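Hydroxyethylthiazole kinase (Pyrococcus horikoshii, PDB 3HPD) probably phosphorylates the hydroxyl group of 4-methyl-5-beta-hydroxyethylthiazole at the expense of ATP, with magnesium as cofactor, in the thiazole branch of thiamine biosynthesis. Local coordinates at residues G119-G122 / E123-L127; Y170-G174 / R175-A179; C195-A198 / A199-A203; E209-K212 / A213-A217. All coordinates share one frame; numbering follows the deposited sequence.

Contact 1: residues G119-G122 / E123-L127; sequences GNFG and EISAL
The carbonyl oxygen of Phe121 draws two donor groups of Ser125: the backbone N, 2.9 Å from Phe121 O, and the hydroxyl, whose OG lies 2.8 Å from the same oxygen. Ser125 OG holds its place between the backbone N and the carbonyl carbon (chi1 61°), which also puts it 2.9 Å from Gly122 O, and its single proton may serve either carbonyl.

In the same first turn, Asn120 and Glu123 form a capping box at the N-terminus of helix 121-131. Asn120 OD1 takes the amide of Glu123 at 2.9 Å, the donor standing nearly in line with the side-chain carbonyl. In return Asn120 N binds Glu123 OE1 at 3.0 Å, on the anti side of the carboxylate and 35° out of its plane. The two side chains cross at about a right angle with their flat ends stacked, planes 30° apart, and Glu123 CG comes within 3.1 Å of Asn120 OD1. The other carboxylate oxygen, Glu123 OE2, accepts from the backbone of Gly95. With an alanine here in place of Glu123, the backbone N-H groups of Asn120 and Gly95 would probably lose these acceptors, and the side-chain amide of Asn120 its stacked partner.

Beneath the cap, Ile124 CD1 reaches back to Gly119 N at 3.8 Å, and the side chain also packs on Val164 and Ala154. Asn120 lies near a bound phosphate and near Thr165, a predicted ATP-binding residue. The reciprocal bonds thus satisfy amides at the strand-to-helix junction, and the negative charge of Glu123 at the helix N-terminus is likely to be stabilised by the helix dipole.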
ATOM      1  N   GLY A 119      17.460 -13.223  -3.246  1.00 11.69           N
ATOM      2  CA  GLY A 119      17.880 -11.887  -2.883  1.00 13.01           C
ATOM      3  C   GLY A 119      18.933 -11.335  -3.807  1.00 13.46           C
ATOM      4  O   GLY A 119      19.342 -12.025  -4.738  1.00 13.78           O
ATOM      5  N   ASN A 120      19.377 -10.101  -3.571  1.00 13.52           N
ATOM      6  CA  ASN A 120      20.415  -9.533  -4.425  1.00 14.38           C
ATOM      7  C   ASN A 120      21.791  -9.973  -3.933  1.00 14.99           C
ATOM      8  O   ASN A 120      21.908 -10.668  -2.924  1.00 14.46           O
ATOM      9  CB  ASN A 120      20.328  -8.000  -4.476  1.00 16.58           C
ATOM     10  CG  ASN A 120      20.508  -7.351  -3.122  1.00 17.72           C
ATOM     11  OD1 ASN A 120      21.330  -7.780  -2.313  1.00 18.27           O
ATOM     12  ND2 ASN A 120      19.747  -6.289  -2.874  1.00 21.78           N
ATOM     13  N   PHE A 121      22.834  -9.566  -4.648  1.00 15.39           N
ATOM     14  CA  PHE A 121      24.192  -9.957  -4.292  1.00 16.25           C
ATOM     15  C   PHE A 121      24.583  -9.622  -2.853  1.00 16.17           C
ATOM     16  O   PHE A 121      25.101 -10.472  -2.137  1.00 17.67           O
ATOM     17  CB  PHE A 121      25.199  -9.315  -5.246  1.00 18.65           C
ATOM     18  CG  PHE A 121      26.575  -9.905  -5.146  1.00 20.68           C
ATOM     19  CD1 PHE A 121      26.935 -11.001  -5.923  1.00 22.61           C
ATOM     20  CD2 PHE A 121      27.501  -9.390  -4.246  1.00 22.18           C
ATOM     21  CE1 PHE A 121      28.196 -11.579  -5.802  1.00 23.61           C
ATOM     22  CE2 PHE A 121      28.765  -9.960  -4.115  1.00 22.96           C
ATOM     23  CZ  PHE A 121      29.112 -11.056  -4.896  1.00 23.02           C
ATOM     24  N   GLY A 122      24.336  -8.385  -2.435  1.00 16.06           N
ATOM     25  CA  GLY A 122      24.690  -7.981  -1.086  1.00 15.41           C
ATOM     26  C   GLY A 122      24.009  -8.786   0.005  1.00 15.92           C
ATOM     27  O   GLY A 122      24.645  -9.176   0.988  1.00 15.93           O
ATOM     28  N   GLU A 123      22.717  -9.043  -0.167  1.00 15.57           N
ATOM     29  CA  GLU A 123      21.948  -9.795   0.821  1.00 15.96           C
ATOM     30  C   GLU A 123      22.406 -11.241   0.945  1.00 15.77           C
ATOM     31  O   GLU A 123      22.633 -11.730   2.050  1.00 15.89           O
ATOM     32  CB  GLU A 123      20.453  -9.742   0.474  1.00 15.94           C
ATOM     33  CG  GLU A 123      19.908  -8.318   0.389  1.00 15.00           C
ATOM     34  CD  GLU A 123      18.498  -8.242  -0.174  1.00 16.58           C
ATOM     35  OE1 GLU A 123      18.137  -9.093  -1.017  1.00 18.06           O
ATOM     36  OE2 GLU A 123      17.752  -7.311   0.208  1.00 18.13           O
ATOM     37  N   ILE A 124      22.552 -11.930  -0.183  1.00 15.74           N
ATOM     38  CA  ILE A 124      22.978 -13.321  -0.139  1.00 16.52           C
ATOM     39  C   ILE A 124      24.433 -13.462   0.309  1.00 17.27           C
ATOM     40  O   ILE A 124      24.775 -14.394   1.032  1.00 18.31           O
ATOM     41  CB  ILE A 124      22.796 -14.013  -1.507  1.00 16.76           C
ATOM     42  CG1 ILE A 124      21.343 -13.871  -1.972  1.00 16.11           C
ATOM     43  CG2 ILE A 124      23.165 -15.488  -1.397  1.00 17.43           C
ATOM     44  CD1 ILE A 124      20.306 -14.350  -0.955  1.00 17.33           C
ATOM     45  N   SER A 125      25.291 -12.536  -0.105  1.00 18.95           N
ATOM     46  CA  SER A 125      26.691 -12.614   0.293  1.00 20.79           C
ATOM     47  C   SER A 125      26.815 -12.393   1.799  1.00 19.74           C
ATOM     48  O   SER A 125      27.653 -13.004   2.456  1.00 19.71           O
ATOM     49  CB  SER A 125      27.529 -11.583  -0.470  1.00 21.33           C
ATOM     50  OG  SER A 125      27.096 -10.264  -0.196  1.00 30.37           O
ATOM     51  N   ALA A 126      25.967 -11.527   2.346  1.00 20.05           N
ATOM     52  CA  ALA A 126      25.991 -11.251   3.778  1.00 20.46           C
ATOM     53  C   ALA A 126      25.534 -12.473   4.574  1.00 20.08           C
ATOM     54  O   ALA A 126      26.064 -12.757   5.648  1.00 19.89           O
ATOM     55  CB  ALA A 126      25.104 -10.055   4.099  1.00 20.00           C
ATOM     56  N   LEU A 127      24.552 -13.195   4.042  1.00 19.18           N
ATOM     57  CA  LEU A 127      24.032 -14.386   4.710  1.00 20.27           C
ATOM     58  C   LEU A 127      25.038 -15.530   4.690  1.00 21.48           C
ATOM     59  O   LEU A 127      25.198 -16.244   5.678  1.00 19.87           O
ATOM     60  CB  LEU A 127      22.729 -14.846   4.048  1.00 18.96           C
ATOM     61  CG  LEU A 127      21.516 -13.923   4.204  1.00 19.48           C
ATOM     62  CD1 LEU A 127      20.344 -14.481   3.406  1.00 18.54           C
ATOM     63  CD2 LEU A 127      21.151 -13.804   5.679  1.00 20.15           C
TER

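Contact 2: residues Y170-G174 / R175-A179; sequences YVSDG and RRTFA
The Tyr170 ring has Thr177 CG2 at its edge, near the ring plane, and its CE1 meets Ala179 CB at 3.6 Å. On the other side of the hairpin, one face of the Arg176 guanidinium lies against Phe178, whose CE2 is offset toward the rim of the group. The Arg175 guanidinium receives Asp173 at its edge: NH1 bonds to the syn lone pair of Asp173 OD2 at 2.6 Å in a salt bridge, the two planes 62° apart.

With CG between its backbone N and carbonyl carbon (chi1 64°), Asp173 turns OD1 back into the turn, where it accepts from Arg175 N and from Arg176 N, each at 2.8 Å. Ser172 OG accepts from Gly174 N, an ST turn. Replacing Asp173 with an alanine would probably leave both turn amides without their acceptor and set the Arg175 guanidinium free to swing.

Val171 and Phe178 are the hydrogen-bonded pair of this antiparallel hairpin. Strand 169-172 continues the sheet toward strand 161-165, and strand 177-180 toward strand 260-263, where Glu262 makes a salt bridge with Arg176. Helix 144-157 packs on the Tyr170 face, while helix 210-231 meets Val171 on the other.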
ATOM      1  N   TYR A 170      21.082 -15.419 -11.384  1.00 14.68           N
ATOM      2  CA  TYR A 170      21.601 -16.778 -11.317  1.00 15.03           C
ATOM      3  C   TYR A 170      20.753 -17.551 -10.319  1.00 14.34           C
ATOM      4  O   TYR A 170      20.433 -17.049  -9.240  1.00 15.67           O
ATOM      5  CB  TYR A 170      23.070 -16.786 -10.889  1.00 16.49           C
ATOM      6  CG  TYR A 170      23.985 -16.363 -12.007  1.00 19.47           C
ATOM      7  CD1 TYR A 170      24.272 -17.230 -13.060  1.00 21.49           C
ATOM      8  CD2 TYR A 170      24.496 -15.070 -12.060  1.00 21.89           C
ATOM      9  CE1 TYR A 170      25.045 -16.816 -14.141  1.00 22.64           C
ATOM     10  CE2 TYR A 170      25.263 -14.646 -13.133  1.00 23.15           C
ATOM     11  CZ  TYR A 170      25.532 -15.522 -14.170  1.00 24.41           C
ATOM     12  OH  TYR A 170      26.272 -15.097 -15.246  1.00 28.19           O
ATOM     13  N   VAL A 171      20.378 -18.766 -10.698  1.00 13.82           N
ATOM     14  CA  VAL A 171      19.560 -19.626  -9.852  1.00 14.21           C
ATOM     15  C   VAL A 171      20.241 -20.980  -9.804  1.00 13.88           C
ATOM     16  O   VAL A 171      20.619 -21.518 -10.844  1.00 13.43           O
ATOM     17  CB  VAL A 171      18.150 -19.812 -10.449  1.00 14.96           C
ATOM     18  CG1 VAL A 171      17.219 -20.432  -9.415  1.00 15.02           C
ATOM     19  CG2 VAL A 171      17.612 -18.478 -10.932  1.00 16.72           C
ATOM     20  N   SER A 172      20.399 -21.530  -8.604  1.00 14.11           N
ATOM     21  CA  SER A 172      21.045 -22.827  -8.460  1.00 15.71           C
ATOM     22  C   SER A 172      20.508 -23.617  -7.279  1.00 17.24           C
ATOM     23  O   SER A 172      20.101 -23.043  -6.266  1.00 16.15           O
ATOM     24  CB  SER A 172      22.555 -22.647  -8.286  1.00 17.70           C
ATOM     25  OG  SER A 172      23.210 -23.904  -8.177  1.00 18.95           O
ATOM     26  N   ASP A 173      20.503 -24.938  -7.418  1.00 17.95           N
ATOM     27  CA  ASP A 173      20.050 -25.813  -6.347  1.00 20.37           C
ATOM     28  C   ASP A 173      21.278 -26.540  -5.811  1.00 21.71           C
ATOM     29  O   ASP A 173      21.168 -27.482  -5.030  1.00 22.62           O
ATOM     30  CB  ASP A 173      19.012 -26.819  -6.860  1.00 20.31           C
ATOM     31  CG  ASP A 173      19.577 -27.780  -7.895  1.00 23.04           C
ATOM     32  OD1 ASP A 173      20.755 -27.638  -8.282  1.00 21.28           O
ATOM     33  OD2 ASP A 173      18.828 -28.685  -8.323  1.00 22.78           O
ATOM     34  N   GLY A 174      22.449 -26.082  -6.244  1.00 22.85           N
ATOM     35  CA  GLY A 174      23.695 -26.683  -5.806  1.00 25.83           C
ATOM     36  C   GLY A 174      24.301 -27.628  -6.825  1.00 27.18           C
ATOM     37  O   GLY A 174      25.512 -27.849  -6.833  1.00 29.21           O
ATOM     38  N   ARG A 175      23.463 -28.191  -7.689  1.00 27.00           N
ATOM     39  CA  ARG A 175      23.937 -29.117  -8.714  1.00 28.04           C
ATOM     40  C   ARG A 175      23.790 -28.516 -10.109  1.00 26.18           C
ATOM     41  O   ARG A 175      24.698 -28.625 -10.931  1.00 26.23           O
ATOM     42  CB  ARG A 175      23.154 -30.426  -8.648  1.00 29.96           C
ATOM     43  CG  ARG A 175      23.082 -31.053  -7.267  1.00 34.85           C
ATOM     44  CD  ARG A 175      21.860 -31.955  -7.167  1.00 37.45           C
ATOM     45  NE  ARG A 175      20.713 -31.344  -7.837  1.00 40.97           N
ATOM     46  CZ  ARG A 175      20.422 -31.509  -9.126  1.00 43.01           C
ATOM     47  NH1 ARG A 175      19.366 -30.905  -9.654  1.00 42.05           N
ATOM     48  NH2 ARG A 175      21.173 -32.300  -9.883  1.00 43.80           N
ATOM     49  N   ARG A 176      22.638 -27.902 -10.374  1.00 23.21           N
ATOM     50  CA  ARG A 176      22.372 -27.269 -11.666  1.00 21.28           C
ATOM     51  C   ARG A 176      22.239 -25.764 -11.470  1.00 20.51           C
ATOM     52  O   ARG A 176      21.834 -25.302 -10.402  1.00 19.00           O
ATOM     53  CB  ARG A 176      21.079 -27.803 -12.290  1.00 21.75           C
ATOM     54  CG  ARG A 176      21.111 -29.262 -12.696  1.00 25.37           C
ATOM     55  CD  ARG A 176      19.783 -29.680 -13.322  1.00 27.28           C
ATOM     56  NE  ARG A 176      19.597 -29.133 -14.663  1.00 29.39           N
ATOM     57  CZ  ARG A 176      18.470 -29.234 -15.363  1.00 30.56           C
ATOM     58  NH1 ARG A 176      17.421 -29.858 -14.847  1.00 31.17           N
ATOM     59  NH2 ARG A 176      18.394 -28.724 -16.586  1.00 31.26           N
ATOM     60  N   THR A 177      22.566 -25.004 -12.507  1.00 18.31           N
ATOM     61  CA  THR A 177      22.490 -23.553 -12.424  1.00 17.27           C
ATOM     62  C   THR A 177      21.964 -22.957 -13.720  1.00 16.97           C
ATOM     63  O   THR A 177      22.292 -23.428 -14.813  1.00 16.93           O
ATOM     64  CB  THR A 177      23.882 -22.951 -12.116  1.00 16.33           C
ATOM     65  OG1 THR A 177      24.349 -23.450 -10.857  1.00 16.90           O
ATOM     66  CG2 THR A 177      23.812 -21.428 -12.049  1.00 19.33           C
ATOM     67  N   PHE A 178      21.139 -21.921 -13.587  1.00 16.15           N
ATOM     68  CA  PHE A 178      20.564 -21.230 -14.732  1.00 15.70           C
ATOM     69  C   PHE A 178      20.884 -19.746 -14.654  1.00 16.13           C
ATOM     70  O   PHE A 178      20.975 -19.176 -13.565  1.00 14.57           O
ATOM     71  CB  PHE A 178      19.043 -21.400 -14.758  1.00 18.78           C
ATOM     72  CG  PHE A 178      18.588 -22.751 -15.222  1.00 19.24           C
ATOM     73  CD1 PHE A 178      18.420 -23.014 -16.578  1.00 20.74           C
ATOM     74  CD2 PHE A 178      18.327 -23.762 -14.304  1.00 20.59           C
ATOM     75  CE1 PHE A 178      17.998 -24.268 -17.015  1.00 20.91           C
ATOM     76  CE2 PHE A 178      17.905 -25.020 -14.729  1.00 22.62           C
ATOM     77  CZ  PHE A 178      17.738 -25.272 -16.088  1.00 21.95           C
ATOM     78  N   ALA A 179      21.057 -19.128 -15.816  1.00 15.47           N
ATOM     79  CA  ALA A 179      21.330 -17.701 -15.902  1.00 16.50           C
ATOM     80  C   ALA A 179      20.149 -17.073 -16.629  1.00 16.23           C
ATOM     81  O   ALA A 179      19.728 -17.564 -17.676  1.00 14.84           O
ATOM     82  CB  ALA A 179      22.615 -17.453 -16.678  1.00 17.27           C
TER

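Contact 3: residues C195-A198 / A199-A203; sequences CMVA and ALTGA
Thr201 sits one turn beyond Val197 in helix 193-205, and its side chain bends back along the helix. Its CB lies 3.4 Å from Val197 O and equally far from Ala198 O. From there the branches part: OG1, anti to the carbonyl carbon and beside the backbone N (chi1 -65°), donates to Val197 O at 2.8 Å, while CG2 leads to Thr214 of helix 210-231. Val197 CG1 stands 4.1 Å from Thr201 OG1.

Val197 O also accepts the backbone amide of Thr201, at 2.9 Å. The two donors arrive from opposite faces of the carbonyl plane, with the hydroxyl well above it, 36° out, and not on a lone pair.

At the preceding position, Leu200 folds over another carbonyl. Its CG rests 3.2 Å from Met196 O, the same oxygen that takes the Leu200 amide. Ala199 CB similarly lies beside Met196 O. Ala199 meets Thr30 and Ala203 meets Leu34 of helix 27-37, whereas Leu200 and Val197 lie against Phe221. Cys195 and Ala198 lie close to the predicted substrate-binding Gly192 and ATP-binding Lys118, so this part of the helix probably borders the active site.

All of this is buried near the centre of the chain. With its proton given to Val197 O, the Thr201 hydroxyl can probably lie against the apolar Ala217, beside the methyl that meets Thr214, at little polar cost.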
ATOM      1  N   CYS A 195      10.709  -8.203  -4.525  1.00 13.67           N
ATOM      2  CA  CYS A 195       9.699  -8.788  -3.652  1.00 13.43           C
ATOM      3  C   CYS A 195       8.559  -9.347  -4.500  1.00 11.87           C
ATOM      4  O   CYS A 195       7.928 -10.336  -4.130  1.00 10.04           O
ATOM      5  CB  CYS A 195       9.176  -7.739  -2.667  1.00 15.01           C
ATOM      6  SG  CYS A 195      10.467  -7.073  -1.562  1.00 23.74           S
ATOM      7  N   MET A 196       8.297  -8.707  -5.637  1.00 11.35           N
ATOM      8  CA  MET A 196       7.257  -9.191  -6.537  1.00 11.60           C
ATOM      9  C   MET A 196       7.706 -10.550  -7.061  1.00 11.32           C
ATOM     10  O   MET A 196       6.914 -11.484  -7.157  1.00 11.16           O
ATOM     11  CB  MET A 196       7.067  -8.241  -7.721  1.00 12.91           C
ATOM     12  CG  MET A 196       6.442  -6.902  -7.371  1.00 15.11           C
ATOM     13  SD  MET A 196       6.317  -5.861  -8.847  1.00 18.81           S
ATOM     14  CE  MET A 196       5.195  -4.599  -8.276  1.00 19.93           C
ATOM     15  N   VAL A 197       8.988 -10.653  -7.399  1.00 11.28           N
ATOM     16  CA  VAL A 197       9.535 -11.906  -7.910  1.00 12.26           C
ATOM     17  C   VAL A 197       9.441 -13.015  -6.863  1.00 11.13           C
ATOM     18  O   VAL A 197       9.145 -14.161  -7.192  1.00 10.60           O
ATOM     19  CB  VAL A 197      11.007 -11.738  -8.354  1.00 12.95           C
ATOM     20  CG1 VAL A 197      11.593 -13.086  -8.740  1.00 15.38           C
ATOM     21  CG2 VAL A 197      11.081 -10.787  -9.536  1.00 14.76           C
ATOM     22  N   ALA A 198       9.691 -12.675  -5.601  1.00 10.41           N
ATOM     23  CA  ALA A 198       9.603 -13.668  -4.531  1.00 10.58           C
ATOM     24  C   ALA A 198       8.167 -14.165  -4.413  1.00 11.28           C
ATOM     25  O   ALA A 198       7.923 -15.362  -4.251  1.00 10.05           O
ATOM     26  CB  ALA A 198      10.061 -13.062  -3.207  1.00 10.90           C
ATOM     27  N   ALA A 199       7.210 -13.242  -4.502  1.00 10.74           N
ATOM     28  CA  ALA A 199       5.797 -13.606  -4.410  1.00 10.70           C
ATOM     29  C   ALA A 199       5.386 -14.497  -5.583  1.00 11.26           C
ATOM     30  O   ALA A 199       4.672 -15.485  -5.400  1.00 11.63           O
ATOM     31  CB  ALA A 199       4.926 -12.348  -4.374  1.00  9.27           C
ATOM     32  N   LEU A 200       5.837 -14.149  -6.785  1.00 10.45           N
ATOM     33  CA  LEU A 200       5.510 -14.938  -7.973  1.00 10.73           C
ATOM     34  C   LEU A 200       6.141 -16.322  -7.871  1.00 10.49           C
ATOM     35  O   LEU A 200       5.553 -17.315  -8.301  1.00 10.80           O
ATOM     36  CB  LEU A 200       6.014 -14.234  -9.237  1.00 10.40           C
ATOM     37  CG  LEU A 200       5.375 -12.876  -9.548  1.00 11.04           C
ATOM     38  CD1 LEU A 200       6.064 -12.256 -10.748  1.00 13.00           C
ATOM     39  CD2 LEU A 200       3.888 -13.048  -9.809  1.00 11.79           C
ATOM     40  N   THR A 201       7.345 -16.377  -7.311  1.00 10.85           N
ATOM     41  CA  THR A 201       8.042 -17.644  -7.136  1.00 11.47           C
ATOM     42  C   THR A 201       7.183 -18.549  -6.257  1.00 11.83           C
ATOM     43  O   THR A 201       7.158 -19.767  -6.436  1.00 12.85           O
ATOM     44  CB  THR A 201       9.419 -17.435  -6.476  1.00 12.40           C
ATOM     45  OG1 THR A 201      10.260 -16.686  -7.362  1.00 12.92           O
ATOM     46  CG2 THR A 201      10.081 -18.775  -6.170  1.00 11.88           C
ATOM     47  N   GLY A 202       6.476 -17.945  -5.306  1.00 10.83           N
ATOM     48  CA  GLY A 202       5.608 -18.718  -4.436  1.00 10.75           C
ATOM     49  C   GLY A 202       4.552 -19.451  -5.243  1.00 11.32           C
ATOM     50  O   GLY A 202       4.196 -20.591  -4.932  1.00 12.24           O
ATOM     51  N   ALA A 203       4.039 -18.797  -6.283  1.00 11.07           N
ATOM     52  CA  ALA A 203       3.030 -19.412  -7.137  1.00 10.07           C
ATOM     53  C   ALA A 203       3.644 -20.542  -7.966  1.00 11.25           C
ATOM     54  O   ALA A 203       3.066 -21.621  -8.081  1.00 10.51           O
ATOM     55  CB  ALA A 203       2.406 -18.365  -8.059  1.00 11.41           C
TER

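Contact 4: residues E209-K212 / A213-A217; sequences EPLK and ATTSA
Three successive hydroxyl residues, Thr214, Thr215 and Ser216, each bond back to the carbonyl four residues earlier in the first turns of helix 210-231, within the ribokinase-like alpha/beta fold. Thr214 OG1 donates to Pro210 O at 2.8 Å, and Thr215 OG1 to Leu211 O at the same distance. In each pair the amide of the hydroxyl residue binds the same oxygen, the two donors coming from opposite faces of the carbonyl plane. The oxygens are therefore doubly gripped, and the hydroxyls are satisfied within the helix although their residues are buried.

The torsions of the three agree. Each hydroxyl oxygen lies anti to its own carbonyl carbon and beside its backbone N, from chi1 -51° in Thr214 to -63° in Ser216, which directs it back toward the preceding turn. Leu211 and Thr215 lie side by side, pointing the same way, with Leu211 CD1 4.2 Å from Thr215 OG1.

Glu209, at the N-cap position, starts the helix through its carbonyl: Ala213 N binds Glu209 O at 2.8 Å, and Ala213 CB rests against that oxygen.

Farther out, neighbouring elements surround the helix. Thr214 packs on Thr161 and Ala163 of strand 161-165, Leu211 and Thr215 on Val171, and Ser216 on Phe3, Ile4 and Ala7 of helix 2-14. The shortest of the hydroxyl bonds belongs to this last residue, with Ser216 OG 2.6 Å from Lys212 O.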
ATOM      1  N   GLU A 209       9.082 -27.968  -9.185  1.00 19.33           N
ATOM      2  CA  GLU A 209      10.233 -27.967  -8.287  1.00 20.50           C
ATOM      3  C   GLU A 209      10.935 -26.610  -8.224  1.00 18.72           C
ATOM      4  O   GLU A 209      10.947 -25.862  -9.200  1.00 18.03           O
ATOM      5  CB  GLU A 209      11.209 -29.078  -8.679  1.00 25.08           C
ATOM      6  CG  GLU A 209      10.682 -30.469  -8.326  1.00 31.78           C
ATOM      7  CD  GLU A 209      10.381 -30.618  -6.839  1.00 36.62           C
ATOM      8  OE1 GLU A 209      11.336 -30.647  -6.032  1.00 38.55           O
ATOM      9  OE2 GLU A 209       9.187 -30.698  -6.474  1.00 39.72           O
ATOM     10  N   PRO A 210      11.522 -26.279  -7.059  1.00 17.54           N
ATOM     11  CA  PRO A 210      12.242 -25.039  -6.744  1.00 16.89           C
ATOM     12  C   PRO A 210      13.162 -24.414  -7.794  1.00 16.32           C
ATOM     13  O   PRO A 210      13.057 -23.218  -8.068  1.00 14.53           O
ATOM     14  CB  PRO A 210      12.992 -25.397  -5.465  1.00 16.47           C
ATOM     15  CG  PRO A 210      12.032 -26.300  -4.782  1.00 16.70           C
ATOM     16  CD  PRO A 210      11.581 -27.206  -5.912  1.00 18.13           C
ATOM     17  N   LEU A 211      14.071 -25.195  -8.369  1.00 15.27           N
ATOM     18  CA  LEU A 211      14.980 -24.632  -9.364  1.00 14.89           C
ATOM     19  C   LEU A 211      14.234 -24.120 -10.591  1.00 14.99           C
ATOM     20  O   LEU A 211      14.459 -22.996 -11.038  1.00 13.49           O
ATOM     21  CB  LEU A 211      16.030 -25.663  -9.790  1.00 16.92           C
ATOM     22  CG  LEU A 211      17.036 -25.150 -10.826  1.00 18.85           C
ATOM     23  CD1 LEU A 211      17.728 -23.897 -10.297  1.00 18.81           C
ATOM     24  CD2 LEU A 211      18.055 -26.239 -11.137  1.00 20.93           C
ATOM     25  N   LYS A 212      13.346 -24.944 -11.134  1.00 13.64           N
ATOM     26  CA  LYS A 212      12.572 -24.557 -12.310  1.00 14.95           C
ATOM     27  C   LYS A 212      11.540 -23.484 -11.978  1.00 14.11           C
ATOM     28  O   LYS A 212      11.251 -22.619 -12.799  1.00 13.98           O
ATOM     29  CB  LYS A 212      11.868 -25.778 -12.907  1.00 16.27           C
ATOM     30  CG  LYS A 212      12.810 -26.785 -13.546  1.00 21.06           C
ATOM     31  CD  LYS A 212      12.052 -28.020 -14.003  1.00 25.93           C
ATOM     32  CE  LYS A 212      12.962 -28.992 -14.737  1.00 28.49           C
ATOM     33  NZ  LYS A 212      12.214 -30.202 -15.182  1.00 32.98           N
ATOM     34  N   ALA A 213      10.988 -23.542 -10.771  1.00 14.25           N
ATOM     35  CA  ALA A 213       9.984 -22.569 -10.345  1.00 14.79           C
ATOM     36  C   ALA A 213      10.579 -21.166 -10.257  1.00 14.53           C
ATOM     37  O   ALA A 213      10.019 -20.204 -10.789  1.00 15.22           O
ATOM     38  CB  ALA A 213       9.405 -22.975  -8.992  1.00 14.15           C
ATOM     39  N   THR A 214      11.718 -21.054  -9.582  1.00 13.48           N
ATOM     40  CA  THR A 214      12.379 -19.768  -9.415  1.00 13.92           C
ATOM     41  C   THR A 214      12.873 -19.225 -10.756  1.00 13.91           C
ATOM     42  O   THR A 214      12.727 -18.035 -11.043  1.00 12.52           O
ATOM     43  CB  THR A 214      13.561 -19.881  -8.431  1.00 12.34           C
ATOM     44  OG1 THR A 214      13.114 -20.516  -7.225  1.00 11.83           O
ATOM     45  CG2 THR A 214      14.103 -18.500  -8.085  1.00 13.21           C
ATOM     46  N   THR A 215      13.453 -20.097 -11.579  1.00 13.31           N
ATOM     47  CA  THR A 215      13.940 -19.681 -12.891  1.00 13.70           C
ATOM     48  C   THR A 215      12.760 -19.176 -13.717  1.00 12.56           C
ATOM     49  O   THR A 215      12.861 -18.161 -14.403  1.00 11.97           O
ATOM     50  CB  THR A 215      14.617 -20.852 -13.655  1.00 13.44           C
ATOM     51  OG1 THR A 215      15.742 -21.332 -12.908  1.00 13.82           O
ATOM     52  CG2 THR A 215      15.091 -20.391 -15.025  1.00 14.60           C
ATOM     53  N   SER A 216      11.636 -19.887 -13.645  1.00 12.26           N
ATOM     54  CA  SER A 216      10.446 -19.491 -14.393  1.00 12.13           C
ATOM     55  C   SER A 216       9.928 -18.130 -13.934  1.00 12.56           C
ATOM     56  O   SER A 216       9.488 -17.317 -14.746  1.00 10.74           O
ATOM     57  CB  SER A 216       9.335 -20.533 -14.231  1.00 13.64           C
ATOM     58  OG  SER A 216       9.725 -21.780 -14.778  1.00 14.52           O
ATOM     59  N   ALA A 217       9.980 -17.888 -12.630  1.00 10.90           N
ATOM     60  CA  ALA A 217       9.505 -16.623 -12.075  1.00 11.81           C
ATOM     61  C   ALA A 217      10.353 -15.457 -12.572  1.00 11.61           C
ATOM     62  O   ALA A 217       9.829 -14.404 -12.932  1.00 10.61           O
ATOM     63  CB  ALA A 217       9.536 -16.676 -10.554  1.00 10.39           C
TER

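In the fold
Contact 3 is the most central, wholly buried in helix 193-205; contact 4, in the following helix, is also largely buried, and the two touch where Thr201 OG1 approaches Ala217 CB at 3.3 Å. Contact 4 also packs on contact 2, with Val171 CG1 3.6 Å from Leu211 CD1, so helix 210-231 bridges a central helix and the hairpin. Contacts 1 and 2 reach the same sheet without touching, their centres about 16 Å apart. Contact 1 is the less buried of these. Side-chain oxygens of Asn, Asp and Glu take backbone amides at the helix start and hairpin turn; contacts 3 and 4 instead return hydroxyls to carbonyls, a feature contact 1 shares at Ser125.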